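Foldase protein PrsA 2 (PDB 6VJ4) catalyses cis-trans isomerisation of peptidyl-prolyl bonds, assists the post-translocational folding of secreted proteins, and is important for secretion of the protective antigen. Local coordinates at residues E31-Q35 / N81-F85. Residues are numbered along the deposited sequence; the frame is centred on the assembly and turned at random.
Sequences EMIAQ and NQIKF
N81 meets Q35 at the start of the second segment, though loosely: N81 O stands 3.9 Å from Q35 OE1, two acceptors with no bond between them, and the same carbonyl takes the helical bond from F85 N. One residue on, Q82 uses both ends of its amide. Its chain bends at chi2, which swings the amide across to helix 28-41. There Q82 NE2 gives a nearly straight hydrogen bond to E31 OE2 (2.7 Å), with the acceptor close to the amide plane. Q82 OE1 receives Q35 NE2 at 2.8 Å, in its carbonyl plane and on a lone pair. Donating to a carboxylate on one side is consistent with the modelled orientation of the Q82 amide, and the two bonds together restrain its rotation. The E31 chain reaches Q82 fully extended, CG anti to the backbone N (chi1 -176°). L73 also packs on Q82. Last comes F85, its ring against the aliphatic part of Q35: Q35 CG lies 3.3 Å from F85 CD1, and Q35 NE2 sits over one ring face with the Q35 amide only 20° from the ring plane. I38, further along helix 28-41, also touches F85. The whole is a surface helix-helix packing, the axes of segments 31-35 and 81-85 approaching to 11.2 Å at 38°, in which long polar side chains bridge helices 28-41 and 76-95 in the helical part of this foldase.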
ATOM      1  N   GLU A  31      -5.465  -5.700   5.701  1.00 90.89           N
ATOM      2  CA  GLU A  31      -6.931  -5.883   5.521  1.00 89.45           C
ATOM      3  C   GLU A  31      -7.572  -4.537   5.187  1.00 84.68           C
ATOM      4  O   GLU A  31      -8.224  -4.393   4.156  1.00 83.60           O
ATOM      5  CB  GLU A  31      -7.538  -6.497   6.787  1.00 96.25           C
ATOM      6  CG  GLU A  31      -9.018  -6.821   6.671  1.00100.75           C
ATOM      7  CD  GLU A  31      -9.620  -7.478   7.904  1.00109.49           C
ATOM      8  OE1 GLU A  31      -8.937  -7.520   8.948  1.00117.36           O
ATOM      9  OE2 GLU A  31     -10.768  -7.958   7.815  1.00114.15           O
HETATM   10  N   MSE A  32      -7.357  -3.551   6.064  1.00 81.25           N
HETATM   11  CA  MSE A  32      -7.914  -2.220   5.893  1.00 81.02           C
HETATM   12  C   MSE A  32      -7.621  -1.698   4.487  1.00 76.85           C
HETATM   13  O   MSE A  32      -8.534  -1.299   3.772  1.00 77.53           O
HETATM   14  CB  MSE A  32      -7.330  -1.272   6.945  1.00 82.53           C
HETATM   15  CG  MSE A  32      -7.833   0.151   6.859  1.00 85.14           C
HETATM   16 SE   MSE A  32      -6.963   1.261   8.226  1.00 92.16          SE
HETATM   17  CE  MSE A  32      -8.152   1.437   9.787  1.00100.27           C
ATOM     18  N   ILE A  33      -6.337  -1.709   4.111  1.00 73.57           N
ATOM     19  CA  ILE A  33      -5.894  -1.209   2.818  1.00 73.12           C
ATOM     20  C   ILE A  33      -6.508  -2.043   1.686  1.00 72.69           C
ATOM     21  O   ILE A  33      -7.168  -1.446   0.805  1.00 65.98           O
ATOM     22  CB  ILE A  33      -4.353  -1.190   2.752  1.00 74.26           C
ATOM     23  CG1 ILE A  33      -3.777  -0.172   3.739  1.00 75.34           C
ATOM     24  CG2 ILE A  33      -3.874  -0.939   1.328  1.00 75.61           C
ATOM     25  CD1 ILE A  33      -2.272  -0.110   3.764  1.00 77.90           C
ATOM     26  N   ALA A  34      -6.290  -3.363   1.709  1.00 71.57           N
ATOM     27  CA  ALA A  34      -6.813  -4.268   0.656  1.00 70.92           C
ATOM     28  C   ALA A  34      -8.320  -4.047   0.479  1.00 70.70           C
ATOM     29  O   ALA A  34      -8.780  -4.000  -0.684  1.00 68.47           O
ATOM     30  CB  ALA A  34      -6.506  -5.702   1.010  1.00 73.99           C
ATOM     31  N   GLN A  35      -9.047  -3.893   1.591  1.00 70.28           N
ATOM     32  CA  GLN A  35     -10.520  -3.688   1.550  1.00 71.83           C
ATOM     33  C   GLN A  35     -10.829  -2.281   1.021  1.00 72.06           C
ATOM     34  O   GLN A  35     -11.818  -2.145   0.275  1.00 68.15           O
ATOM     35  CB  GLN A  35     -11.142  -3.922   2.930  1.00 78.87           C
ATOM     36  CG  GLN A  35     -11.059  -5.372   3.402  1.00 81.08           C
ATOM     37  CD  GLN A  35     -11.860  -5.645   4.652  1.00 84.71           C
ATOM     38  OE1 GLN A  35     -12.505  -4.760   5.215  1.00 88.73           O
ATOM     39  NE2 GLN A  35     -11.832  -6.891   5.094  1.00 83.93           N
ATOM     40  N   ASN A  81     -18.359  -3.799   7.889  1.00 59.77           N
ATOM     41  CA  ASN A  81     -17.189  -3.558   7.001  1.00 61.18           C
ATOM     42  C   ASN A  81     -16.824  -4.846   6.257  1.00 58.19           C
ATOM     43  O   ASN A  81     -16.356  -4.729   5.111  1.00 53.80           O
ATOM     44  CB  ASN A  81     -15.974  -3.007   7.753  1.00 64.90           C
ATOM     45  CG  ASN A  81     -16.084  -1.528   8.050  1.00 70.09           C
ATOM     46  OD1 ASN A  81     -16.950  -0.843   7.509  1.00 72.92           O
ATOM     47  ND2 ASN A  81     -15.194  -1.021   8.888  1.00 73.76           N
ATOM     48  N   GLN A  82     -17.037  -6.016   6.873  1.00 57.32           N
ATOM     49  CA  GLN A  82     -16.697  -7.303   6.198  1.00 59.43           C
ATOM     50  C   GLN A  82     -17.751  -7.591   5.119  1.00 57.60           C
ATOM     51  O   GLN A  82     -17.384  -8.160   4.071  1.00 57.51           O
ATOM     52  CB  GLN A  82     -16.602  -8.471   7.187  1.00 63.11           C
ATOM     53  CG  GLN A  82     -15.618  -8.269   8.339  1.00 67.99           C
ATOM     54  CD  GLN A  82     -14.202  -7.945   7.928  1.00 72.16           C
ATOM     55  OE1 GLN A  82     -13.949  -7.307   6.909  1.00 78.64           O
ATOM     56  NE2 GLN A  82     -13.253  -8.352   8.756  1.00 75.77           N
ATOM     57  N   ILE A  83     -19.010  -7.225   5.385  1.00 54.94           N
ATOM     58  CA  ILE A  83     -20.114  -7.407   4.397  1.00 56.34           C
ATOM     59  C   ILE A  83     -19.893  -6.425   3.238  1.00 55.01           C
ATOM     60  O   ILE A  83     -20.029  -6.848   2.070  1.00 52.04           O
ATOM     61  CB  ILE A  83     -21.495  -7.236   5.062  1.00 58.58           C
ATOM     62  CG1 ILE A  83     -21.831  -8.446   5.939  1.00 60.38           C
ATOM     63  CG2 ILE A  83     -22.577  -6.983   4.022  1.00 60.59           C
ATOM     64  CD1 ILE A  83     -23.274  -8.517   6.388  1.00 63.38           C
ATOM     65  N   LYS A  84     -19.550  -5.173   3.551  1.00 52.86           N
ATOM     66  CA  LYS A  84     -19.259  -4.165   2.500  1.00 55.09           C
ATOM     67  C   LYS A  84     -18.163  -4.731   1.587  1.00 54.48           C
ATOM     68  O   LYS A  84     -18.314  -4.633   0.351  1.00 52.77           O
ATOM     69  CB  LYS A  84     -18.873  -2.835   3.157  1.00 58.04           C
ATOM     70  CG  LYS A  84     -18.519  -1.692   2.212  1.00 63.23           C
ATOM     71  CD  LYS A  84     -18.214  -0.396   2.953  1.00 67.33           C
ATOM     72  CE  LYS A  84     -17.655   0.700   2.069  1.00 73.80           C
ATOM     73  NZ  LYS A  84     -18.600   1.087   0.993  1.00 76.68           N
ATOM     74  N   PHE A  85     -17.134  -5.354   2.171  1.00 52.77           N
ATOM     75  CA  PHE A  85     -16.023  -5.937   1.374  1.00 53.85           C
ATOM     76  C   PHE A  85     -16.537  -7.096   0.508  1.00 55.23           C
ATOM     77  O   PHE A  85     -16.229  -7.121  -0.709  1.00 51.74           O
ATOM     78  CB  PHE A  85     -14.883  -6.402   2.283  1.00 56.00           C
ATOM     79  CG  PHE A  85     -13.765  -7.099   1.550  1.00 58.08           C
ATOM     80  CD1 PHE A  85     -12.853  -6.375   0.796  1.00 60.03           C
ATOM     81  CD2 PHE A  85     -13.634  -8.479   1.598  1.00 59.40           C
ATOM     82  CE1 PHE A  85     -11.829  -7.016   0.115  1.00 63.06           C
ATOM     83  CE2 PHE A  85     -12.607  -9.118   0.919  1.00 60.83           C
ATOM     84  CZ  PHE A  85     -11.708  -8.387   0.178  1.00 62.07           C
TER